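Local coordinates for protein Bd0816 (Bdellovibrio bacteriovorus HD100, PDB 5CER) that probably acts as a serine-type D-Ala-D-Ala carboxypeptidase of the S13 family, trimming the terminal D-alanine from peptidoglycan stem peptides, at residues L41-K46 and A201-I206; H53-H58 and P77-N82; L102-N107 and K139-S144; K275-L280 and D293-A298. The protein carries 2 engineered substitutions. All blocks are in the same frame, centred on the assembly; numbering follows the deposited sequence.

How the contacts relate
The contacts run as a chain through the molecule from the antiparallel-sheet part to the mixed sheet. Contact 1 is the hub: its centre lies about 12 Å from that of contact 4, and Ile44 CD1 meets Leu280 CD1 at 3.8 Å. It also touches contact 2, where Ile206 CD1 comes within 3.8 Å of Ile78 CG2. Contacts 2 and 3 serve the same mixed sheet, with centres about 11 Å apart, but their nearest atoms stay about 7 Å apart. Contacts 3 and 4 are distant, about 35 Å between centres. In relatives of this family the helices and antiparallel sheet joined by contacts 1 and 4 form the penicillin-recognising fold that carries the active site.

Contact 1 (L41-K46 and A201-I206)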
# COMPACT_ATOMS: atom_id res chain seq x y z
N LEU A 41 4.41 14.59 5.05
CA LEU A 41 4.66 15.78 5.89
C LEU A 41 4.88 17.03 5.03
O LEU A 41 4.38 18.10 5.34
CB LEU A 41 5.86 15.57 6.81
CG LEU A 41 6.40 16.78 7.60
CD1 LEU A 41 5.35 17.36 8.52
CD2 LEU A 41 7.62 16.34 8.39
N TRP A 42 5.69 16.88 4.01
CA TRP A 42 6.06 18.00 3.15
C TRP A 42 4.78 18.57 2.48
O TRP A 42 4.56 19.77 2.50
CB TRP A 42 7.10 17.55 2.10
CG TRP A 42 7.62 18.65 1.22
CD1 TRP A 42 7.64 19.97 1.49
CD2 TRP A 42 8.21 18.50 -0.08
NE1 TRP A 42 8.20 20.66 0.46
CE2 TRP A 42 8.56 19.79 -0.52
CE3 TRP A 42 8.46 17.41 -0.91
CZ2 TRP A 42 9.17 20.01 -1.76
CZ3 TRP A 42 9.05 17.63 -2.14
CH2 TRP A 42 9.42 18.93 -2.54
N ALA A 43 3.96 17.69 1.92
CA ALA A 43 2.70 18.14 1.29
C ALA A 43 1.83 18.91 2.30
O ALA A 43 1.32 19.98 1.98
CB ALA A 43 1.93 16.95 0.68
N ILE A 44 1.67 18.35 3.48
CA ILE A 44 0.85 19.00 4.50
C ILE A 44 1.43 20.34 4.92
O ILE A 44 0.70 21.34 5.00
CB ILE A 44 0.64 18.11 5.74
CG1 ILE A 44 -0.32 17.00 5.36
CG2 ILE A 44 0.11 18.91 6.90
CD1 ILE A 44 -0.39 15.87 6.34
N GLU A 45 2.74 20.40 5.10
CA GLU A 45 3.37 21.66 5.45
C GLU A 45 3.21 22.74 4.38
O GLU A 45 2.93 23.89 4.71
CB GLU A 45 4.83 21.45 5.75
CG GLU A 45 5.49 22.67 6.35
CD GLU A 45 6.93 22.41 6.70
OE1 GLU A 45 7.18 21.62 7.66
OE2 GLU A 45 7.81 22.95 6.00
N LYS A 46 3.40 22.40 3.12
CA LYS A 46 3.35 23.38 2.09
C LYS A 46 1.94 23.75 1.66
O LYS A 46 1.68 24.93 1.40
CB LYS A 46 4.15 22.96 0.86
CG LYS A 46 4.45 24.14 -0.05
CD LYS A 46 5.46 23.83 -1.11
CE LYS A 46 6.87 24.24 -0.68
NZ LYS A 46 7.87 23.76 -1.66
N ALA A 201 -11.00 15.53 -3.22
CA ALA A 201 -11.03 15.31 -1.80
C ALA A 201 -9.94 16.14 -1.09
O ALA A 201 -8.96 16.53 -1.72
CB ALA A 201 -10.86 13.83 -1.52
N PRO A 202 -10.12 16.41 0.21
CA PRO A 202 -9.08 17.11 0.94
C PRO A 202 -7.76 16.33 0.98
O PRO A 202 -7.78 15.10 0.88
CB PRO A 202 -9.66 17.28 2.34
CG PRO A 202 -10.76 16.29 2.44
CD PRO A 202 -11.28 16.09 1.07
N LEU A 203 -6.66 17.05 1.04
CA LEU A 203 -5.34 16.50 0.85
C LEU A 203 -5.13 15.32 1.79
O LEU A 203 -4.56 14.30 1.37
CB LEU A 203 -4.25 17.55 1.06
CG LEU A 203 -2.82 17.05 0.92
CD1 LEU A 203 -2.51 16.58 -0.50
CD2 LEU A 203 -1.80 18.12 1.37
N ARG A 204 -5.55 15.48 3.04
CA ARG A 204 -5.38 14.43 4.02
C ARG A 204 -5.95 13.07 3.56
O ARG A 204 -5.37 12.03 3.88
CB ARG A 204 -5.97 14.82 5.38
CG ARG A 204 -7.45 14.81 5.44
CD ARG A 204 -7.94 15.42 6.74
NE ARG A 204 -9.38 15.19 6.67
CZ ARG A 204 -10.36 16.03 6.52
NH1 ARG A 204 -10.17 17.32 6.51
NH2 ARG A 204 -11.57 15.55 6.43
N THR A 205 -7.06 13.09 2.81
CA THR A 205 -7.66 11.88 2.27
C THR A 205 -6.95 11.34 1.04
O THR A 205 -6.81 10.12 0.89
CB THR A 205 -9.15 12.11 2.02
OG1 THR A 205 -9.72 12.52 3.27
CG2 THR A 205 -9.85 10.84 1.52
N ILE A 206 -6.45 12.22 0.20
CA ILE A 206 -5.58 11.80 -0.90
C ILE A 206 -4.33 11.10 -0.30
O ILE A 206 -3.88 10.09 -0.79
CB ILE A 206 -5.16 13.00 -1.76
CG1 ILE A 206 -6.34 13.53 -2.56
CG2 ILE A 206 -4.03 12.59 -2.71
CD1 ILE A 206 -6.08 14.75 -3.42
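The flat peptide group joining Ala43 to Ile44 has the CD2 methyl of Leu203 over one of its faces, 3.7 Å from Ala43 O and 3.8 Å from Ala43 C. On the other segment, the Arg204 guanidinium carries Pro202 CG above one face, offset toward its rim. The contact is a helix-to-helix one, between helix 35-47 and the first turn of helix 203-213, inside a part of the protein consistent with the penicillin-recognising fold of its clan.

Leu203 enters end-on: its CG stands anti to the backbone N (chi1 178°), which sends the forked end across to the neighbouring helix. Ala43 suits its place because its CB is small enough to let a branched residue come up to the main chain; Ala43 CB and Leu203 CD2 are 4.0 Å apart. Ile44 lines the flank more loosely, its CG1 4.4 Å from Leu203 CD2, and the end of the same branch packs on helix 270-286. Arg204 turns its charged end away to a salt bridge with Asp50. Pro202, which needs no hydrogen-bonding partner for its nitrogen, is the N-cap of the second helix, and its carbonyl O takes both Thr205 N at 2.9 Å and Ile206 N at 3.2 Å.

Contact 2 (H53-H58 and P77-N82)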
# COMPACT_ATOMS: atom_id res chain seq x y z
N HIS A 53 -7.34 20.37 -4.48
CA HIS A 53 -6.98 20.61 -5.88
C HIS A 53 -8.24 21.01 -6.66
O HIS A 53 -9.17 20.22 -6.80
CB HIS A 53 -6.33 19.37 -6.51
CG HIS A 53 -5.05 18.97 -5.86
ND1 HIS A 53 -3.80 19.20 -6.43
CD2 HIS A 53 -4.82 18.37 -4.67
CE1 HIS A 53 -2.87 18.75 -5.61
NE2 HIS A 53 -3.46 18.23 -4.55
N LYS A 54 -8.28 22.27 -7.10
CA LYS A 54 -9.45 22.91 -7.70
C LYS A 54 -9.26 22.99 -9.18
O LYS A 54 -8.70 23.99 -9.70
CB LYS A 54 -9.67 24.34 -7.14
CG LYS A 54 -10.07 24.37 -5.68
CD LYS A 54 -10.15 25.77 -5.09
CE LYS A 54 -9.63 25.83 -3.65
NZ LYS A 54 -8.24 25.24 -3.43
N THR A 55 -9.73 21.96 -9.88
CA THR A 55 -9.69 21.91 -11.30
C THR A 55 -10.86 22.72 -11.87
O THR A 55 -12.03 22.51 -11.52
CB THR A 55 -9.67 20.45 -11.78
OG1 THR A 55 -8.69 19.68 -11.05
CG2 THR A 55 -9.33 20.37 -13.24
N VAL A 56 -10.56 23.67 -12.76
CA VAL A 56 -11.59 24.56 -13.33
C VAL A 56 -11.95 24.13 -14.78
O VAL A 56 -11.08 23.88 -15.60
CB VAL A 56 -11.18 26.04 -13.27
CG1 VAL A 56 -12.33 26.93 -13.70
CG2 VAL A 56 -10.75 26.42 -11.87
N LEU A 57 -13.26 24.04 -15.02
CA LEU A 57 -13.81 23.55 -16.27
C LEU A 57 -14.56 24.73 -16.89
O LEU A 57 -15.48 25.28 -16.29
CB LEU A 57 -14.76 22.38 -16.00
CG LEU A 57 -14.22 21.24 -15.14
CD1 LEU A 57 -15.32 20.34 -14.67
CD2 LEU A 57 -13.17 20.44 -15.88
N HIS A 58 -14.15 25.11 -18.09
CA HIS A 58 -14.62 26.28 -18.84
C HIS A 58 -15.49 25.75 -19.99
O HIS A 58 -14.98 25.19 -20.95
CB HIS A 58 -13.41 27.07 -19.35
CG HIS A 58 -12.63 27.71 -18.25
ND1 HIS A 58 -13.03 28.88 -17.64
CD2 HIS A 58 -11.51 27.32 -17.60
CE1 HIS A 58 -12.18 29.20 -16.69
NE2 HIS A 58 -11.25 28.26 -16.64
N PRO A 77 -3.14 15.08 -8.22
CA PRO A 77 -2.34 13.88 -8.37
C PRO A 77 -3.13 12.59 -8.23
O PRO A 77 -2.51 11.51 -8.24
CB PRO A 77 -1.34 14.01 -7.21
CG PRO A 77 -2.13 14.71 -6.16
CD PRO A 77 -2.88 15.75 -6.94
N ILE A 78 -4.44 12.66 -8.04
CA ILE A 78 -5.30 11.48 -7.99
C ILE A 78 -6.38 11.51 -9.09
O ILE A 78 -7.38 10.80 -9.01
CB ILE A 78 -5.88 11.28 -6.56
CG1 ILE A 78 -6.31 9.82 -6.33
CG2 ILE A 78 -6.97 12.30 -6.26
CD1 ILE A 78 -6.54 9.47 -4.88
N PHE A 79 -6.16 12.32 -10.13
CA PHE A 79 -7.11 12.45 -11.24
C PHE A 79 -6.89 11.29 -12.22
O PHE A 79 -5.90 11.24 -12.94
CB PHE A 79 -6.97 13.81 -11.94
CG PHE A 79 -8.27 14.34 -12.46
CD1 PHE A 79 -9.03 13.60 -13.35
CD2 PHE A 79 -8.74 15.62 -12.08
CE1 PHE A 79 -10.23 14.09 -13.85
CE2 PHE A 79 -9.94 16.12 -12.58
CZ PHE A 79 -10.68 15.36 -13.47
N GLY A 80 -7.81 10.34 -12.19
CA GLY A 80 -7.80 9.19 -13.11
C GLY A 80 -9.21 8.68 -13.38
O GLY A 80 -10.15 9.48 -13.45
N ARG A 81 -9.37 7.37 -13.44
CA ARG A 81 -10.65 6.73 -13.65
C ARG A 81 -11.73 7.28 -12.71
O ARG A 81 -12.77 7.71 -13.19
CB ARG A 81 -10.56 5.22 -13.46
CG ARG A 81 -11.88 4.45 -13.69
CD ARG A 81 -11.84 3.02 -13.13
NE ARG A 81 -10.76 2.24 -13.72
CZ ARG A 81 -10.82 1.42 -14.77
NH1 ARG A 81 -11.94 1.24 -15.46
NH2 ARG A 81 -9.70 0.80 -15.14
N ASN A 82 -11.51 7.21 -11.39
CA ASN A 82 -12.60 7.41 -10.45
C ASN A 82 -13.10 8.84 -10.47
O ASN A 82 -14.31 9.08 -10.46
CB ASN A 82 -12.23 6.98 -9.03
CG ASN A 82 -12.11 5.47 -8.91
OD1 ASN A 82 -12.71 4.71 -9.69
ND2 ASN A 82 -11.31 5.02 -7.95
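His53 and Pro77 meet at about a right angle, the proline ring presenting its CD methylene to the face of the imidazole. Pro77 CD lies 3.5 Å from the centroid of the His53 ring and 21° off its normal, a CH-pi contact slightly displaced toward the rim, where the closest atom is His53 CE1 at 3.3 Å from Pro77 CD. The two residue types are well matched: a proline CD, bonded to nitrogen, has somewhat polarised hydrogens, and the imidazole gives them a flat pi surface. With CG beside the backbone N and anti to the carbonyl carbon (chi1 -63°), the His53 ring extends toward the proline, and its rotation is further fixed by the hydrogen bond of His53 ND1 with the carbonyl O of Ser74. Tyr51 meets the same imidazole edge-to-face.

Two residues on, the pairing changes in kind. Thr55 approaches the rim of the Phe79 ring, near the ring plane, with Thr55 OG1 4.1 Å from Phe79 CE2. This is van der Waals contact; the hydroxyl finds its polar partner in Ser74 OG, so a threonine can be buried here beside an aromatic ring. Phe79 in turn packs edge-to-face with Phe108 and against Leu198.

His53 and Thr55 thus both point to the side of the mixed sheet where the chain returns after the hairpin of strands 54-61 and 67-72. From there Gly80, as N-cap, opens helix 81-93, the helix of a beta-alpha-beta crossover between the parallel strands 67-72 and 98-104.

Contact 3 (L102-N107 and K139-S144); sequences LTFDEN and KNLKES
Leu102, Phe104 and Leu141 make a wholly apolar helix-on-sheet contact, buried between the C-terminal end of strand 98-104 and helix 130-145. One methyl does the work: Leu141 CD1 reaches from the helix toward the sheet and settles against both strand residues, 3.9 Å from Leu102 CD2 and 3.7 Å from Phe104 CD2. Leu102 and Phe104 can share it because alternate residues of a strand face the same way, while Thr103 between them turns to the other side and hydrogen-bonds His70 through its hydroxyl.

The Phe104 ring is inclined to the approaching methyl, which also lies 3.9 Å from Phe104 CE2. Phe104 CG sits between the backbone N and the carbonyl carbon (chi1 66°), the crowded position, from which the ring meets the helix, touching Val137 and Ile138 as well. Strand 98-104 lies between the parallel strands 67-72 and 175-181 of the mixed sheet, and helix 130-145 is the first of two helices, with 151-163, in the long crossover connection from strand 98-104 to 175-181. Leu141 also touches Ile179 of that next strand; a branched aliphatic side chain with its methyls at the end suits the gap from helix to sheet.

Past Phe104 the strand ends in an Asx turn: Asp105 OD1 accepts from Asn107 N at 2.9 Å, the donor standing above the carboxylate plane, and the same oxygen is hydrogen-bonded to Gly73 N.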
# COMPACT_ATOMS: atom_id res chain seq x y z
N LEU A 102 -12.45 19.61 -26.70
CA LEU A 102 -11.94 19.47 -25.38
C LEU A 102 -10.45 19.88 -25.45
O LEU A 102 -9.63 19.18 -26.02
CB LEU A 102 -12.14 18.04 -24.89
CG LEU A 102 -12.11 17.76 -23.38
CD1 LEU A 102 -12.82 16.52 -22.83
CD2 LEU A 102 -10.67 17.66 -23.09
N THR A 103 -10.13 21.01 -24.85
CA THR A 103 -8.74 21.40 -24.66
C THR A 103 -8.38 21.30 -23.18
O THR A 103 -9.26 21.20 -22.32
CB THR A 103 -8.50 22.83 -25.19
OG1 THR A 103 -9.20 23.79 -24.40
CG2 THR A 103 -8.97 22.95 -26.62
N PHE A 104 -7.08 21.28 -22.90
CA PHE A 104 -6.57 21.23 -21.52
C PHE A 104 -5.21 21.89 -21.47
O PHE A 104 -4.45 21.86 -22.46
CB PHE A 104 -6.49 19.77 -21.01
CG PHE A 104 -5.48 18.93 -21.75
CD1 PHE A 104 -4.15 18.89 -21.33
CD2 PHE A 104 -5.83 18.27 -22.91
CE1 PHE A 104 -3.20 18.17 -22.02
CE2 PHE A 104 -4.87 17.54 -23.62
CZ PHE A 104 -3.54 17.49 -23.15
N ASP A 105 -4.89 22.47 -20.31
CA ASP A 105 -3.64 23.21 -20.12
C ASP A 105 -2.53 22.35 -19.44
O ASP A 105 -2.71 21.15 -19.13
CB ASP A 105 -3.91 24.56 -19.40
CG ASP A 105 -4.11 24.44 -17.89
OD1 ASP A 105 -3.84 23.37 -17.30
OD2 ASP A 105 -4.50 25.46 -17.28
N GLU A 106 -1.38 22.97 -19.18
CA GLU A 106 -0.18 22.25 -18.67
C GLU A 106 -0.27 21.68 -17.28
O GLU A 106 0.58 20.91 -16.87
CB GLU A 106 1.07 23.16 -18.76
CG GLU A 106 1.02 24.47 -17.97
CD GLU A 106 0.53 25.65 -18.78
OE1 GLU A 106 -0.30 25.46 -19.72
OE2 GLU A 106 0.98 26.78 -18.48
N ASN A 107 -1.32 22.06 -16.58
CA ASN A 107 -1.55 21.60 -15.24
C ASN A 107 -2.54 20.45 -15.12
O ASN A 107 -2.82 19.99 -14.00
CB ASN A 107 -1.95 22.81 -14.36
CG ASN A 107 -0.80 23.79 -14.20
OD1 ASN A 107 0.37 23.43 -14.02
ND2 ASN A 107 -1.13 25.03 -14.32
N LYS A 139 -3.64 10.70 -24.94
CA LYS A 139 -3.86 9.24 -24.97
C LYS A 139 -4.97 8.75 -23.99
O LYS A 139 -5.83 7.99 -24.40
CB LYS A 139 -2.59 8.45 -24.67
CG LYS A 139 -1.68 8.33 -25.86
CD LYS A 139 -1.91 9.20 -27.20
CE LYS A 139 -2.30 8.41 -28.45
NZ LYS A 139 -3.76 8.46 -28.77
N ASN A 140 -4.89 9.19 -22.74
CA ASN A 140 -5.89 8.88 -21.71
C ASN A 140 -7.27 9.41 -21.98
O ASN A 140 -8.25 8.66 -21.87
CB ASN A 140 -5.46 9.42 -20.34
CG ASN A 140 -4.39 8.58 -19.71
OD1 ASN A 140 -4.68 7.63 -18.99
ND2 ASN A 140 -3.15 8.88 -20.03
N LEU A 141 -7.36 10.70 -22.32
CA LEU A 141 -8.61 11.29 -22.75
C LEU A 141 -9.25 10.52 -23.92
O LEU A 141 -10.45 10.22 -23.92
CB LEU A 141 -8.43 12.77 -23.13
CG LEU A 141 -8.20 13.75 -21.98
CD1 LEU A 141 -7.76 15.13 -22.47
CD2 LEU A 141 -9.43 13.86 -21.09
N LYS A 142 -8.44 10.20 -24.90
CA LYS A 142 -8.92 9.59 -26.12
C LYS A 142 -9.33 8.15 -25.92
O LYS A 142 -10.40 7.74 -26.38
CB LYS A 142 -7.83 9.68 -27.18
CG LYS A 142 -8.32 9.96 -28.55
CD LYS A 142 -7.25 9.67 -29.59
CE LYS A 142 -6.79 10.99 -30.20
NZ LYS A 142 -7.66 11.36 -31.35
N GLU A 143 -8.49 7.38 -25.24
CA GLU A 143 -8.69 5.95 -25.09
C GLU A 143 -9.59 5.55 -23.93
O GLU A 143 -10.20 4.48 -23.99
CB GLU A 143 -7.32 5.23 -24.96
CG GLU A 143 -6.52 5.32 -26.25
CD GLU A 143 -5.13 4.67 -26.19
OE1 GLU A 143 -4.66 4.26 -25.11
OE2 GLU A 143 -4.52 4.57 -27.27
N SER A 144 -9.63 6.36 -22.87
CA SER A 144 -10.32 5.95 -21.61
C SER A 144 -11.46 6.86 -21.21
O SER A 144 -12.58 6.38 -21.04
CB SER A 144 -9.33 5.85 -20.45
OG SER A 144 -8.24 4.98 -20.77

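Contact 4 (K275-L280 and D293-A298); sequences KTLYTL and DVLSVA
Val294 is the first residue of its segment to meet helix 270-286, placing CG2 4.3 Å from Leu280 CD2. The contact sets this helix against the approach to the short, weakly bonded strand at about 296-297, as in the serine beta-lactamase clan, where a helix layer lies against an antiparallel sheet. Beta-branched Val294 keeps its bulk close to the backbone, and the longer Leu280 covers the distance between chains that are still 9.7 Å apart at Leu280 CA and Val294 CA. The CG of Leu280, extended away from its own backbone N (chi1 170°), carries CD2 across to the valine, while its other methyl is turned to helix 35-47.

Leu295 follows with a similar contact one turn back along the helix, its CD1 lying 4.3 Å from Leu277 CD2. Leu277 starts out at an angle to the segment, and its branched end swings nearer. Both methyl pairs sit at loose van der Waals distance, in keeping with aliphatic groups that need no particular orientation to exclude water. Leu295 also rests on Ile318 of the adjoining strand 317-324.

About Ser296 the chain begins to pair with the sheet, its backbone bonded to Ala319, and the serine hydroxyl turns to Asn212 OD1 of helix 203-213. On the helix, Thr279 OG1 donates to Lys275 O at 2.7 Å, from above the carbonyl plane, and that oxygen also accepts from Thr279 N.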
# COMPACT_ATOMS: atom_id res chain seq x y z
N LYS A 275 11.95 11.92 13.68
CA LYS A 275 11.64 13.37 13.59
C LYS A 275 10.42 13.63 12.74
O LYS A 275 9.51 14.31 13.17
CB LYS A 275 12.78 14.16 12.99
CG LYS A 275 13.87 14.49 13.96
CD LYS A 275 14.92 15.36 13.28
CE LYS A 275 16.28 15.25 13.94
NZ LYS A 275 17.27 16.02 13.14
N THR A 276 10.42 13.02 11.56
CA THR A 276 9.31 13.14 10.62
C THR A 276 7.99 12.81 11.28
O THR A 276 7.03 13.56 11.17
CB THR A 276 9.52 12.21 9.40
OG1 THR A 276 10.75 12.57 8.76
CG2 THR A 276 8.40 12.33 8.40
N LEU A 277 7.97 11.66 11.92
CA LEU A 277 6.79 11.18 12.58
C LEU A 277 6.33 12.12 13.67
O LEU A 277 5.12 12.40 13.75
CB LEU A 277 6.97 9.73 13.11
CG LEU A 277 7.04 8.61 12.04
CD1 LEU A 277 7.66 7.32 12.62
CD2 LEU A 277 5.66 8.34 11.44
N TYR A 278 7.24 12.58 14.53
CA TYR A 278 6.87 13.51 15.60
C TYR A 278 6.32 14.81 15.00
O TYR A 278 5.26 15.31 15.43
CB TYR A 278 8.06 13.79 16.50
CG TYR A 278 7.88 14.90 17.52
CD1 TYR A 278 8.23 16.21 17.18
CD2 TYR A 278 7.42 14.64 18.80
CE1 TYR A 278 8.08 17.24 18.06
CE2 TYR A 278 7.29 15.65 19.73
CZ TYR A 278 7.60 16.97 19.35
OH TYR A 278 7.44 18.04 20.23
N THR A 279 7.00 15.35 14.02
CA THR A 279 6.59 16.63 13.42
C THR A 279 5.26 16.51 12.65
O THR A 279 4.44 17.43 12.69
CB THR A 279 7.72 17.13 12.47
OG1 THR A 279 8.97 16.94 13.12
CG2 THR A 279 7.57 18.57 12.03
N LEU A 280 5.06 15.37 11.98
CA LEU A 280 3.83 15.13 11.22
C LEU A 280 2.63 15.05 12.18
O LEU A 280 1.61 15.69 11.94
CB LEU A 280 3.94 13.84 10.39
CG LEU A 280 2.66 13.30 9.73
CD1 LEU A 280 2.04 14.33 8.81
CD2 LEU A 280 2.99 12.06 8.93
N ASP A 293 -5.42 9.79 10.33
CA ASP A 293 -6.07 10.45 9.21
C ASP A 293 -5.26 10.47 7.93
O ASP A 293 -5.80 10.80 6.87
CB ASP A 293 -6.47 11.89 9.60
CG ASP A 293 -7.57 11.92 10.63
OD1 ASP A 293 -8.54 11.17 10.47
OD2 ASP A 293 -7.46 12.65 11.64
N VAL A 294 -3.97 10.17 8.01
CA VAL A 294 -3.12 10.05 6.81
C VAL A 294 -2.38 8.71 6.67
O VAL A 294 -1.94 8.38 5.58
CB VAL A 294 -2.14 11.25 6.69
CG1 VAL A 294 -2.89 12.55 6.64
CG2 VAL A 294 -1.15 11.30 7.84
N LEU A 295 -2.16 7.98 7.76
CA LEU A 295 -1.48 6.69 7.69
C LEU A 295 -2.45 5.60 8.06
O LEU A 295 -3.41 5.81 8.83
CB LEU A 295 -0.28 6.68 8.64
CG LEU A 295 0.83 7.70 8.42
CD1 LEU A 295 1.99 7.44 9.35
CD2 LEU A 295 1.34 7.70 7.00
N SER A 296 -2.16 4.42 7.59
CA SER A 296 -2.99 3.24 7.76
C SER A 296 -3.02 2.74 9.20
O SER A 296 -2.05 2.92 9.92
CB SER A 296 -2.50 2.11 6.85
OG SER A 296 -2.31 2.57 5.52
N VAL A 297 -4.12 2.09 9.56
CA VAL A 297 -4.29 1.50 10.87
C VAL A 297 -4.33 0.00 10.73
O VAL A 297 -5.15 -0.52 9.97
CB VAL A 297 -5.61 1.95 11.52
CG1 VAL A 297 -5.78 1.33 12.89
CG2 VAL A 297 -5.62 3.48 11.64
N ALA A 298 -3.46 -0.69 11.47
CA ALA A 298 -3.35 -2.14 11.40
C ALA A 298 -4.70 -2.80 11.56
O ALA A 298 -5.42 -2.53 12.51
CB ALA A 298 -2.39 -2.67 12.44